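Local structure of thymidylate synthase ThyX (Streptomyces cacaoi subsp. asoensis, 4P5A) at residues Q153-S158 with E163-V168; A104-P109 with R143-A148; L56-H61 with T232-V237; G51-L56 with M224-E229. The protein is a homotetrameric, FAD-dependent UMP/dUMP methylase of the ThyX family that probably takes the methyl group from methylenetetrahydrofolate. All coordinates share one frame; numbering follows the deposited sequence.

Contact 1 (Q153-S158 with E163-V168); sequences QRLLDS and EIARLV. With 5BU (5-bromo-uridine-5'-monophosphate), chain G.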
# COMPACT_ATOMS: atom_id res chain seq x y z
N GLN B 153 -34.27 -15.59 -9.65
CA GLN B 153 -34.82 -15.58 -11.03
C GLN B 153 -36.20 -14.92 -11.09
O GLN B 153 -36.52 -14.27 -12.08
CB GLN B 153 -34.93 -17.03 -11.52
CG GLN B 153 -33.62 -17.66 -11.90
CD GLN B 153 -32.89 -16.90 -12.99
OE1 GLN B 153 -33.46 -16.65 -14.01
NE2 GLN B 153 -31.60 -16.52 -12.75
N ARG B 154 -37.01 -15.14 -10.06
CA ARG B 154 -38.34 -14.49 -10.02
C ARG B 154 -38.22 -12.98 -10.02
O ARG B 154 -38.97 -12.25 -10.75
CB ARG B 154 -39.12 -14.85 -8.75
CG ARG B 154 -40.65 -14.60 -8.91
CD ARG B 154 -41.45 -14.76 -7.61
NE ARG B 154 -41.13 -15.95 -6.83
CZ ARG B 154 -41.43 -17.22 -7.12
NH1 ARG B 154 -42.12 -17.62 -8.22
NH2 ARG B 154 -41.03 -18.14 -6.27
N LEU B 155 -37.29 -12.46 -9.22
CA LEU B 155 -37.02 -11.02 -9.21
C LEU B 155 -36.55 -10.53 -10.56
O LEU B 155 -37.10 -9.52 -11.04
CB LEU B 155 -36.03 -10.61 -8.12
CG LEU B 155 -36.64 -10.78 -6.72
CD1 LEU B 155 -35.43 -10.77 -5.67
CD2 LEU B 155 -37.81 -9.74 -6.40
N LEU B 156 -35.55 -11.19 -11.13
CA LEU B 156 -35.06 -10.83 -12.50
C LEU B 156 -36.21 -10.84 -13.53
O LEU B 156 -36.38 -9.88 -14.30
CB LEU B 156 -33.94 -11.69 -13.01
CG LEU B 156 -32.62 -11.75 -12.21
CD1 LEU B 156 -31.65 -12.71 -12.81
CD2 LEU B 156 -32.00 -10.25 -12.23
N ASP B 157 -36.94 -11.95 -13.58
CA ASP B 157 -38.13 -12.06 -14.50
C ASP B 157 -39.16 -10.92 -14.30
O ASP B 157 -39.73 -10.42 -15.27
CB ASP B 157 -38.81 -13.44 -14.37
CG ASP B 157 -37.92 -14.56 -14.92
OD1 ASP B 157 -36.88 -14.28 -15.56
OD2 ASP B 157 -38.25 -15.74 -14.70
N SER B 158 -39.33 -10.47 -13.07
CA SER B 158 -40.20 -9.36 -12.76
C SER B 158 -39.65 -7.96 -13.23
O SER B 158 -40.37 -6.95 -13.20
CB SER B 158 -40.43 -9.42 -11.25
OG SER B 158 -41.13 -8.32 -10.77
N GLU B 163 -28.58 -5.71 -9.53
CA GLU B 163 -27.83 -5.36 -8.27
C GLU B 163 -28.69 -5.52 -6.99
O GLU B 163 -28.17 -5.68 -5.86
CB GLU B 163 -27.23 -3.93 -8.39
CG GLU B 163 -28.34 -2.84 -8.32
CD GLU B 163 -27.77 -1.43 -8.12
OE1 GLU B 163 -28.55 -0.55 -7.66
OE2 GLU B 163 -26.54 -1.18 -8.44
N ILE B 164 -30.04 -5.54 -7.15
CA ILE B 164 -30.89 -5.72 -6.02
C ILE B 164 -31.34 -7.17 -6.00
O ILE B 164 -31.44 -7.74 -4.89
CB ILE B 164 -32.13 -4.77 -6.11
CG1 ILE B 164 -31.74 -3.33 -5.83
CG2 ILE B 164 -33.32 -5.29 -5.28
CD1 ILE B 164 -31.39 -3.09 -4.34
N ALA B 165 -31.61 -7.78 -7.13
CA ALA B 165 -32.03 -9.20 -7.11
C ALA B 165 -31.01 -10.10 -6.45
O ALA B 165 -31.39 -11.10 -5.76
CB ALA B 165 -32.34 -9.73 -8.49
N ARG B 166 -29.71 -9.79 -6.63
CA ARG B 166 -28.68 -10.66 -6.03
C ARG B 166 -28.61 -10.62 -4.55
O ARG B 166 -27.83 -11.42 -3.99
CB ARG B 166 -27.31 -10.42 -6.60
CG ARG B 166 -26.78 -8.97 -6.55
CD ARG B 166 -26.43 -8.54 -5.12
NE ARG B 166 -25.71 -7.25 -5.23
CZ ARG B 166 -24.38 -7.09 -5.47
NH1 ARG B 166 -23.58 -8.15 -5.57
NH2 ARG B 166 -23.94 -5.86 -5.65
N LEU B 167 -29.37 -9.72 -3.91
CA LEU B 167 -29.47 -9.74 -2.46
C LEU B 167 -29.81 -11.10 -1.85
O LEU B 167 -29.45 -11.38 -0.71
CB LEU B 167 -30.44 -8.69 -1.97
CG LEU B 167 -29.83 -7.34 -1.58
CD1 LEU B 167 -28.91 -6.86 -2.69
CD2 LEU B 167 -31.09 -6.40 -1.45
N VAL B 168 -30.58 -11.92 -2.59
CA VAL B 168 -31.03 -13.20 -2.02
C VAL B 168 -30.02 -14.34 -2.18
O VAL B 168 -30.23 -15.44 -1.61
CB VAL B 168 -32.39 -13.61 -2.68
CG1 VAL B 168 -33.45 -12.52 -2.28
CG2 VAL B 168 -32.22 -13.85 -4.16
P 5BU G . -20.70 -6.88 -7.34
OP1 5BU G . -20.98 -8.33 -7.33
OP2 5BU G . -21.22 -6.09 -6.21
OP3 5BU G . -20.78 -6.24 -8.65
O5' 5BU G . -19.13 -6.77 -7.02
C5' 5BU G . -18.24 -7.70 -7.67
C4' 5BU G . -16.81 -7.38 -7.14
O4' 5BU G . -16.37 -6.07 -7.76
C3' 5BU G . -16.62 -7.17 -5.66
O3' 5BU G . -15.20 -7.48 -5.32
C2' 5BU G . -16.88 -5.69 -5.50
O2' 5BU G . -16.23 -5.25 -4.37
C1' 5BU G . -16.30 -5.05 -6.74
N1 5BU G . -17.26 -3.95 -7.17
C2 5BU G . -17.37 -2.82 -6.36
O2 5BU G . -16.58 -2.76 -5.40
N3 5BU G . -18.24 -1.82 -6.70
C4 5BU G . -19.04 -1.85 -7.85
O4 5BU G . -19.89 -0.96 -8.00
C5 5BU G . -18.90 -2.97 -8.63
C6 5BU G . -18.04 -4.00 -8.34
BR 5BU G . -19.81 -3.07 -10.30
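Leu155 and Ala165 bring the two backbones closest, CA to CA 5.7 Å, in a short helix-loop-helix reversal. The C-terminal end of helix 131-157 gives way to a loop, and the chain turns back into helix 162-165. There the winding tightens to a 3-10 segment, with Leu167 N bonded to Ile164 O. The packing is purely apolar and built around one methyl group. CB of Ala165 meets CB of Leu155 at 3.8 Å and CD2 of Leu156 at 3.8 Å, so two successive leucines touch the same small side chain. Leu155 also sends CD1 past the Ala165 backbone toward CG1 of Val168, a looser touch at 4.3 Å. Tyr152, earlier on helix 131-157, packs on Ala165, Arg166 and Val168.

Arg166 starts away from this packing and serves the nucleotide pocket. Its CG lies between backbone N and carbonyl carbon (chi1 55°), and a second bend at chi2 curls the chain back to its own helical turn, where NE donates to Glu163 O (3.0 Å) at a bent angle of 136°. That bond helps fix the rotation of the guanidinium. The same carbonyl also accepts a hydrogen bond from NE2 of Gln206 of the second subunit, and the Glu163 carboxylate forms salt bridges with Arg98 and with Arg113 of the second subunit. OP2 of the 5-bromo-UMP phosphate lies at the guanidinium edge, in its plane. Arg166 NH1 donates to OP1 at 3.1 Å and weakly to OP2, which also takes the straighter bond from Arg166 NH2 at 2.8 Å and 158°.

Contact 2 (A104-P109 with R143-A148); sequences AAFYVP and RAYEVA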
# COMPACT_ATOMS: atom_id res chain seq x y z
N ALA B 104 -25.87 -20.32 -11.85
CA ALA B 104 -26.46 -21.05 -10.74
C ALA B 104 -25.48 -22.08 -10.20
O ALA B 104 -25.81 -23.23 -10.07
CB ALA B 104 -27.79 -21.74 -11.18
N ALA B 105 -24.26 -21.65 -9.85
CA ALA B 105 -23.27 -22.60 -9.32
C ALA B 105 -22.98 -22.21 -7.93
O ALA B 105 -22.70 -20.99 -7.66
CB ALA B 105 -22.03 -22.64 -10.14
N PHE B 106 -23.02 -23.18 -7.02
CA PHE B 106 -22.98 -22.90 -5.56
C PHE B 106 -22.04 -23.92 -4.95
O PHE B 106 -22.02 -25.11 -5.35
CB PHE B 106 -24.38 -23.00 -4.86
CG PHE B 106 -25.36 -22.09 -5.43
CD1 PHE B 106 -26.20 -22.52 -6.43
CD2 PHE B 106 -25.34 -20.73 -5.07
CE1 PHE B 106 -27.06 -21.66 -7.06
CE2 PHE B 106 -26.24 -19.80 -5.71
CZ PHE B 106 -27.12 -20.29 -6.67
N TYR B 107 -21.23 -23.49 -3.97
CA TYR B 107 -20.29 -24.38 -3.36
C TYR B 107 -20.89 -25.21 -2.18
O TYR B 107 -21.59 -24.67 -1.30
CB TYR B 107 -19.07 -23.55 -2.77
CG TYR B 107 -18.06 -24.36 -1.99
CD1 TYR B 107 -18.12 -24.40 -0.57
CD2 TYR B 107 -17.07 -25.13 -2.64
CE1 TYR B 107 -17.23 -25.17 0.16
CE2 TYR B 107 -16.16 -25.91 -1.91
CZ TYR B 107 -16.25 -25.94 -0.55
OH TYR B 107 -15.35 -26.68 0.22
N VAL B 108 -20.52 -26.49 -2.15
CA VAL B 108 -20.79 -27.31 -0.94
C VAL B 108 -19.52 -28.09 -0.70
O VAL B 108 -18.87 -28.50 -1.64
CB VAL B 108 -22.07 -28.32 -1.18
CG1 VAL B 108 -23.35 -27.55 -1.34
CG2 VAL B 108 -21.79 -29.21 -2.34
N PRO B 109 -19.18 -28.34 0.55
CA PRO B 109 -17.93 -29.06 0.83
C PRO B 109 -17.98 -30.49 0.31
O PRO B 109 -19.07 -31.08 0.32
CB PRO B 109 -17.80 -28.99 2.33
CG PRO B 109 -19.17 -28.45 2.90
CD PRO B 109 -19.96 -27.92 1.74
N ARG B 143 -31.44 -27.12 -0.20
CA ARG B 143 -32.76 -26.54 -0.08
C ARG B 143 -32.65 -24.99 -0.07
O ARG B 143 -33.41 -24.26 -0.73
CB ARG B 143 -33.39 -27.02 1.24
CG ARG B 143 -34.87 -26.82 1.35
CD ARG B 143 -35.16 -25.62 2.11
NE ARG B 143 -36.57 -25.34 2.38
CZ ARG B 143 -37.06 -25.15 3.59
NH1 ARG B 143 -36.29 -25.30 4.67
NH2 ARG B 143 -38.36 -24.83 3.72
N ALA B 144 -31.72 -24.52 0.71
CA ALA B 144 -31.53 -23.02 0.78
C ALA B 144 -31.12 -22.47 -0.58
O ALA B 144 -31.64 -21.42 -0.97
CB ALA B 144 -30.54 -22.75 1.78
N TYR B 145 -30.19 -23.15 -1.30
CA TYR B 145 -29.69 -22.59 -2.59
C TYR B 145 -30.84 -22.63 -3.62
O TYR B 145 -30.97 -21.71 -4.43
CB TYR B 145 -28.53 -23.37 -3.14
CG TYR B 145 -27.27 -23.46 -2.26
CD1 TYR B 145 -27.09 -22.62 -1.13
CD2 TYR B 145 -26.25 -24.35 -2.59
CE1 TYR B 145 -25.93 -22.74 -0.35
CE2 TYR B 145 -25.13 -24.46 -1.85
CZ TYR B 145 -24.96 -23.64 -0.72
OH TYR B 145 -23.80 -23.74 0.01
N GLU B 146 -31.66 -23.71 -3.60
CA GLU B 146 -32.78 -23.76 -4.55
C GLU B 146 -33.78 -22.63 -4.35
O GLU B 146 -34.21 -22.05 -5.37
CB GLU B 146 -33.53 -25.13 -4.47
CG GLU B 146 -32.71 -26.25 -4.92
CD GLU B 146 -33.45 -27.58 -4.76
OE1 GLU B 146 -34.22 -27.70 -3.75
OE2 GLU B 146 -33.22 -28.48 -5.63
N VAL B 147 -34.14 -22.29 -3.09
CA VAL B 147 -35.07 -21.22 -2.85
C VAL B 147 -34.43 -19.86 -3.18
O VAL B 147 -35.04 -19.05 -3.85
CB VAL B 147 -35.47 -21.20 -1.39
CG1 VAL B 147 -36.20 -19.90 -0.93
CG2 VAL B 147 -36.38 -22.44 -1.14
N ALA B 148 -33.14 -19.70 -2.83
CA ALA B 148 -32.46 -18.45 -3.20
C ALA B 148 -32.48 -18.23 -4.71
O ALA B 148 -32.80 -17.12 -5.20
CB ALA B 148 -30.99 -18.49 -2.65
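Tyr145 reaches from its helix to three consecutive residues, Phe106, Tyr107 and Val108. Its hydroxyl donates to the backbone carbonyl of Tyr107, OH to O 2.7 Å, arriving nearly end-on to the C=O (160°) and somewhat tilted from the carbonyl plane. Along one side of the ring, CD2 presses against CB of Phe106 at 3.2 Å, a tight contact, and CE2 meets CG1 of Val108 at 3.6 Å. With chi2 at -14° the Tyr145 ring plane almost contains its own CA–CB bond, which turns the CD2–CE2 side to these neighbours. The Phe106 and Tyr145 side chains run past one another head to tail, their ring planes 33° apart and centroids separated by 5.2 Å. CB of Tyr145 lies over one face of the Phe106 ring, toward its rim.

Further out, backbone bonds from Phe106 to Glu7 and Arg9 and from Tyr107 to Ser172 hold the strand in position, while the Tyr107 hydroxyl is bonded to Glu208. Leu167 of the second subunit packs on both tyrosines. Strand 105-107, lying parallel to strand 7-9, is thereby bound to the long helix 131-157, with Leu8 of the partner strand touching Tyr145 and helix residues Ala141 and Phe149 packing on Val108 and Phe106.

Contact 3 (L56-H61 with T232-V237); sequences LMRSRH and TAFGRV. With FAD (flavin-adenine dinucleotide), chain L.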
# COMPACT_ATOMS: atom_id res chain seq x y z
N LEU B 56 18.96 -13.57 1.36
CA LEU B 56 17.89 -12.56 1.47
C LEU B 56 16.75 -13.05 2.31
O LEU B 56 16.11 -12.23 2.99
CB LEU B 56 17.29 -12.23 0.06
CG LEU B 56 18.34 -11.70 -0.93
CD1 LEU B 56 17.84 -11.79 -2.36
CD2 LEU B 56 18.80 -10.26 -0.60
N MET B 57 16.42 -14.34 2.24
CA MET B 57 15.22 -14.89 2.91
C MET B 57 15.49 -14.80 4.36
O MET B 57 14.58 -14.41 5.13
CB MET B 57 15.00 -16.37 2.48
CG MET B 57 13.68 -17.15 2.83
SD MET B 57 12.22 -16.33 2.20
CE MET B 57 12.43 -16.68 0.39
N ARG B 58 16.70 -15.13 4.81
CA ARG B 58 16.90 -15.16 6.27
C ARG B 58 17.15 -13.80 6.90
O ARG B 58 16.87 -13.61 8.09
CB ARG B 58 17.89 -16.23 6.66
CG ARG B 58 19.27 -15.77 6.62
CD ARG B 58 20.27 -16.94 6.98
NE ARG B 58 21.61 -16.37 6.88
CZ ARG B 58 22.44 -16.51 5.84
NH1 ARG B 58 23.62 -15.88 5.88
NH2 ARG B 58 22.14 -17.31 4.79
N SER B 59 17.57 -12.85 6.07
CA SER B 59 17.81 -11.49 6.44
C SER B 59 16.52 -10.64 6.24
O SER B 59 16.56 -9.45 6.52
CB SER B 59 18.90 -10.85 5.58
OG SER B 59 20.09 -11.57 5.80
N ARG B 60 15.42 -11.28 5.85
CA ARG B 60 14.13 -10.57 5.54
C ARG B 60 14.40 -9.38 4.61
O ARG B 60 13.78 -8.26 4.77
CB ARG B 60 13.46 -10.05 6.83
CG ARG B 60 13.05 -11.18 7.76
CD ARG B 60 12.13 -10.59 8.88
NE ARG B 60 12.91 -9.56 9.60
CZ ARG B 60 12.37 -8.89 10.63
NH1 ARG B 60 13.10 -7.97 11.27
NH2 ARG B 60 11.08 -9.13 10.91
N HIS B 61 15.29 -9.59 3.63
CA HIS B 61 15.47 -8.54 2.62
C HIS B 61 14.49 -8.96 1.49
O HIS B 61 14.86 -9.59 0.48
CB HIS B 61 16.98 -8.30 2.22
CG HIS B 61 17.22 -7.18 1.21
ND1 HIS B 61 16.38 -6.07 1.09
CD2 HIS B 61 18.25 -6.94 0.35
CE1 HIS B 61 16.85 -5.25 0.15
NE2 HIS B 61 17.98 -5.75 -0.32
N THR B 232 10.30 -22.23 2.26
CA THR B 232 9.94 -23.31 3.21
C THR B 232 11.06 -23.62 4.18
O THR B 232 10.79 -23.80 5.39
CB THR B 232 9.44 -24.54 2.44
OG1 THR B 232 8.11 -24.24 1.99
CG2 THR B 232 9.24 -25.77 3.37
N ALA B 233 12.28 -23.52 3.73
CA ALA B 233 13.47 -23.80 4.61
C ALA B 233 13.52 -22.85 5.77
O ALA B 233 14.01 -23.25 6.89
CB ALA B 233 14.73 -23.66 3.84
N PHE B 234 13.10 -21.60 5.55
CA PHE B 234 13.16 -20.63 6.64
C PHE B 234 11.89 -20.42 7.47
O PHE B 234 11.79 -19.40 8.18
CB PHE B 234 13.76 -19.35 6.14
CG PHE B 234 15.28 -19.53 5.85
CD1 PHE B 234 16.20 -19.68 6.95
CD2 PHE B 234 15.72 -19.70 4.55
CE1 PHE B 234 17.58 -19.89 6.73
CE2 PHE B 234 17.08 -19.84 4.27
CZ PHE B 234 18.03 -19.99 5.35
N GLY B 235 10.96 -21.37 7.37
CA GLY B 235 9.80 -21.36 8.27
C GLY B 235 8.55 -20.76 7.66
O GLY B 235 7.61 -20.53 8.38
N ARG B 236 8.58 -20.48 6.34
CA ARG B 236 7.33 -20.03 5.59
C ARG B 236 6.89 -18.67 6.05
O ARG B 236 5.66 -18.41 6.19
CB ARG B 236 6.18 -21.04 5.65
CG ARG B 236 6.58 -22.42 5.01
CD ARG B 236 5.41 -23.45 5.04
NE ARG B 236 4.21 -23.02 4.32
CZ ARG B 236 4.07 -23.09 2.99
NH1 ARG B 236 5.08 -23.55 2.17
NH2 ARG B 236 2.94 -22.72 2.49
N VAL B 237 7.89 -17.81 6.25
CA VAL B 237 7.71 -16.40 6.65
C VAL B 237 8.14 -15.55 5.46
O VAL B 237 9.21 -15.81 4.90
CB VAL B 237 8.59 -16.05 7.88
CG1 VAL B 237 8.35 -14.61 8.21
CG2 VAL B 237 8.20 -16.94 9.04
PA FAD L . 7.22 -1.30 3.85
O1A FAD L . 6.68 -0.56 4.90
O2A FAD L . 7.38 -0.60 2.57
O5B FAD L . 6.16 -2.49 3.61
C5B FAD L . 5.72 -3.18 4.67
C4B FAD L . 5.35 -4.67 4.27
O4B FAD L . 4.19 -4.40 3.43
C3B FAD L . 6.34 -5.41 3.37
O3B FAD L . 7.18 -6.08 4.31
C2B FAD L . 5.46 -6.37 2.61
O2B FAD L . 5.00 -7.48 3.46
C1B FAD L . 4.30 -5.42 2.32
N9A FAD L . 4.43 -4.68 1.03
C8A FAD L . 4.34 -3.32 0.86
N7A FAD L . 4.37 -3.07 -0.49
C5A FAD L . 4.49 -4.26 -1.15
C6A FAD L . 4.59 -4.57 -2.50
N6A FAD L . 4.50 -3.65 -3.46
N1A FAD L . 4.69 -5.89 -2.84
C2A FAD L . 4.68 -6.84 -1.90
N3A FAD L . 4.57 -6.55 -0.56
C4A FAD L . 4.51 -5.26 -0.17
N1 FAD L . 17.00 -1.16 0.03
C2 FAD L . 17.63 -1.06 -1.12
O2 FAD L . 17.08 -0.53 -2.10
N3 FAD L . 18.92 -1.60 -1.28
C4 FAD L . 19.55 -2.27 -0.27
O4 FAD L . 20.70 -2.75 -0.46
C4X FAD L . 18.89 -2.39 0.98
N5 FAD L . 19.49 -3.05 2.02
C5X FAD L . 18.88 -2.99 3.28
C6 FAD L . 19.56 -3.50 4.45
C7 FAD L . 18.89 -3.37 5.69
C7M FAD L . 19.68 -3.98 6.92
C8 FAD L . 17.64 -2.76 5.86
C8M FAD L . 16.83 -2.62 7.18
C9 FAD L . 17.01 -2.25 4.72
C9A FAD L . 17.61 -2.40 3.47
N10 FAD L . 16.96 -1.81 2.33
C10 FAD L . 17.62 -1.82 1.14
C1' FAD L . 15.60 -1.24 2.41
C2' FAD L . 14.59 -2.47 2.33
O2' FAD L . 14.65 -3.18 1.06
C3' FAD L . 13.16 -1.95 2.47
O3' FAD L . 12.93 -0.95 1.48
C4' FAD L . 12.90 -1.33 3.87
O4' FAD L . 13.46 -2.18 4.85
C5' FAD L . 11.41 -1.22 4.14
O5' FAD L . 10.93 -2.61 4.36
P FAD L . 9.52 -3.06 3.74
O1P FAD L . 9.49 -2.98 2.28
O2P FAD L . 9.39 -4.48 4.27
O3P FAD L . 8.50 -2.05 4.43
O HOH W 1 12.00 -14.74 6.03
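Phe234 receives two neighbouring side chains of the other segment, Met57 and Arg58. The Arg58 contact is CH-pi: its CB stands over the ring face, 3.9 Å from the Phe234 centroid and 20° off the ring normal. CD of the same arginine grazes the ring at CE1, and the extended chain then carries the guanidinium away. Apolar packing comes from Met57, whose CG meets Phe234 CD2 at 3.7 Å. With CG anti to the backbone N (chi1 -169°) and bends at chi2 and chi3, its end turns off toward Thr227 and Ala230 of helix 225-233.

Polar linkage across the contact runs through a water that donates to Met57 O at 2.8 Å and to Val237 O at 3.2 Å.

Within each segment, bonds close a helix end. Arg60, at positive phi, follows helix 48-58 in a Schellman motif, with His61 N bonded back to Leu56 O. Gly235 is the C-prime residue of a second one, its N bonded to Thr232 O. Arg236 NH1 donates in its guanidinium plane to Thr232 OG1 at 3.1 Å and also forms a salt bridge with Glu217.

The ligand contact belongs to His61: flavin N5 lies over the rim of its ring face, and CE1 is 3.2 Å from FAD O2'. Two Schellman-capped helix ends thus pack together, and the first leads straight into His61 and the FAD site, which Arg86, Arg88 and His188 of the third subunit and Glu94 of the fourth help complete.

Contact 4 (G51-L56 with M224-E229); sequences GLIRYL and MPVTHE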
# COMPACT_ATOMS: atom_id res chain seq x y z
N GLY B 51 22.56 -19.50 -2.92
CA GLY B 51 23.23 -18.71 -1.85
C GLY B 51 22.65 -17.31 -1.57
O GLY B 51 22.34 -16.98 -0.41
N LEU B 52 22.42 -16.55 -2.63
CA LEU B 52 21.95 -15.20 -2.46
C LEU B 52 20.47 -15.21 -1.96
O LEU B 52 20.10 -14.45 -1.04
CB LEU B 52 22.03 -14.52 -3.80
CG LEU B 52 21.82 -12.96 -3.77
CD1 LEU B 52 21.25 -12.45 -5.04
CD2 LEU B 52 21.88 -12.12 -2.52
N ILE B 53 19.68 -16.09 -2.52
CA ILE B 53 18.25 -16.11 -2.18
C ILE B 53 18.11 -16.54 -0.74
O ILE B 53 17.27 -16.00 -0.06
CB ILE B 53 17.48 -16.99 -3.15
CG1 ILE B 53 17.32 -16.12 -4.47
CG2 ILE B 53 16.10 -17.48 -2.63
CD1 ILE B 53 16.75 -16.85 -5.68
N ARG B 54 18.90 -17.51 -0.30
CA ARG B 54 18.82 -17.93 1.14
C ARG B 54 19.24 -16.82 2.06
O ARG B 54 18.55 -16.60 3.06
CB ARG B 54 19.59 -19.21 1.37
CG ARG B 54 18.95 -20.45 0.66
CD ARG B 54 19.89 -21.70 0.82
NE ARG B 54 20.33 -22.00 2.22
CZ ARG B 54 19.62 -22.70 3.13
NH1 ARG B 54 20.18 -22.98 4.35
NH2 ARG B 54 18.39 -23.16 2.84
N TYR B 55 20.24 -16.06 1.69
CA TYR B 55 20.69 -14.92 2.44
C TYR B 55 19.58 -13.87 2.51
O TYR B 55 19.22 -13.36 3.60
CB TYR B 55 21.95 -14.30 1.83
CG TYR B 55 22.25 -12.93 2.41
CD1 TYR B 55 22.82 -12.78 3.70
CD2 TYR B 55 21.94 -11.79 1.69
CE1 TYR B 55 23.06 -11.44 4.23
CE2 TYR B 55 22.16 -10.49 2.18
CZ TYR B 55 22.71 -10.32 3.45
OH TYR B 55 22.89 -9.00 3.88
N LEU B 56 18.96 -13.57 1.36
CA LEU B 56 17.89 -12.56 1.47
C LEU B 56 16.75 -13.05 2.31
O LEU B 56 16.11 -12.23 2.99
CB LEU B 56 17.29 -12.23 0.06
CG LEU B 56 18.34 -11.70 -0.93
CD1 LEU B 56 17.84 -11.79 -2.36
CD2 LEU B 56 18.80 -10.26 -0.60
N MET B 224 9.56 -20.38 -9.69
CA MET B 224 10.64 -19.87 -8.86
C MET B 224 11.03 -20.92 -7.86
O MET B 224 10.85 -20.77 -6.66
CB MET B 224 10.13 -18.62 -8.10
CG MET B 224 9.79 -17.43 -9.16
SD MET B 224 9.30 -15.87 -8.28
CE MET B 224 10.79 -15.27 -7.45
N PRO B 225 11.60 -22.00 -8.36
CA PRO B 225 11.88 -23.13 -7.45
C PRO B 225 12.90 -22.85 -6.37
O PRO B 225 12.68 -23.40 -5.23
CB PRO B 225 12.38 -24.25 -8.41
CG PRO B 225 12.96 -23.49 -9.62
CD PRO B 225 12.04 -22.24 -9.75
N VAL B 226 13.91 -22.03 -6.60
CA VAL B 226 14.90 -21.84 -5.53
C VAL B 226 14.24 -20.98 -4.42
O VAL B 226 14.49 -21.20 -3.23
CB VAL B 226 16.13 -21.09 -6.13
CG1 VAL B 226 17.18 -20.70 -5.04
CG2 VAL B 226 16.77 -21.97 -7.27
N THR B 227 13.53 -19.93 -4.85
CA THR B 227 12.79 -19.11 -3.87
C THR B 227 11.82 -19.97 -3.05
O THR B 227 11.68 -19.79 -1.79
CB THR B 227 12.05 -17.93 -4.60
OG1 THR B 227 13.04 -17.14 -5.21
CG2 THR B 227 11.37 -17.00 -3.48
N HIS B 228 11.01 -20.79 -3.74
CA HIS B 228 10.07 -21.62 -3.08
C HIS B 228 10.77 -22.55 -2.06
O HIS B 228 10.31 -22.70 -0.88
CB HIS B 228 9.28 -22.38 -4.11
CG HIS B 228 8.35 -23.35 -3.49
ND1 HIS B 228 8.75 -24.63 -3.24
CD2 HIS B 228 7.15 -23.20 -2.84
CE1 HIS B 228 7.74 -25.31 -2.68
NE2 HIS B 228 6.76 -24.45 -2.40
N GLU B 229 11.93 -23.15 -2.45
CA GLU B 229 12.65 -23.97 -1.47
C GLU B 229 13.12 -23.19 -0.30
O GLU B 229 12.98 -23.67 0.89
CB GLU B 229 13.88 -24.68 -2.08
CG GLU B 229 13.43 -25.70 -3.06
CD GLU B 229 12.75 -26.92 -2.46
OE1 GLU B 229 13.52 -27.76 -1.87
OE2 GLU B 229 11.48 -27.07 -2.64
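Ile53 and Thr227 mark the closest approach of helices 48-58 and 225-233, with CA atoms 6.5 Å apart. One side chain, Ile53, carries the contact from the first helix. Its CG1 branch is stretched out (chi2 172°), placing CD1 against both partners: 3.9 Å from CG1 of Val226 and 3.8 Å from OG1 of Thr227. The shorter branch works beside it, CG2 lying 3.9 Å from CA of Thr227, so both branches of the isoleucine lie against the first turn of the second helix. Ile53 meets the threonine side chain at about a right angle. Val226 turns CG1 to the isoleucine (chi1 173°, opposite the backbone N).

The buried Thr227 hydroxyl is hydrogen-bonded to OD2 of Asp23. The other oxygen of that carboxylate takes the Val226 N-H, so Asp23 binds two groups in the opening turn of helix 225-233, where the helix dipole would probably stabilise its negative charge. Phe65 and Trp220 pack on Thr227, and Ala230, one turn along, also touches Ile53.

This is largely apolar helix-helix packing in the ThyX fold, joining the last helix of the chain to helix 48-58. Thr227 lies about 5 Å, side chain to side chain, from Ala183, which is predicted to help bind FAD.

In the fold
The four contacts form two clusters on opposite sides of the chain's centre. Contacts 1 and 2 lie 15 Å apart between centres, touch each other and share helix 131-157; both also meet the second subunit. Contacts 3 and 4, with centres only 8 Å apart, share Leu56 and lie along the pair of helices 48-58 and 225-233. Between the clusters, centres are 42 to 51 Å apart. Along the chain, contacts 3 and 4 both tie early to late segments in interleaved order, while contact 2 and then contact 1 close in between. One cluster supplies Arg166 to the nucleotide phosphate, the other His61 to FAD, in a tetramer whose active sites are built from several subunits.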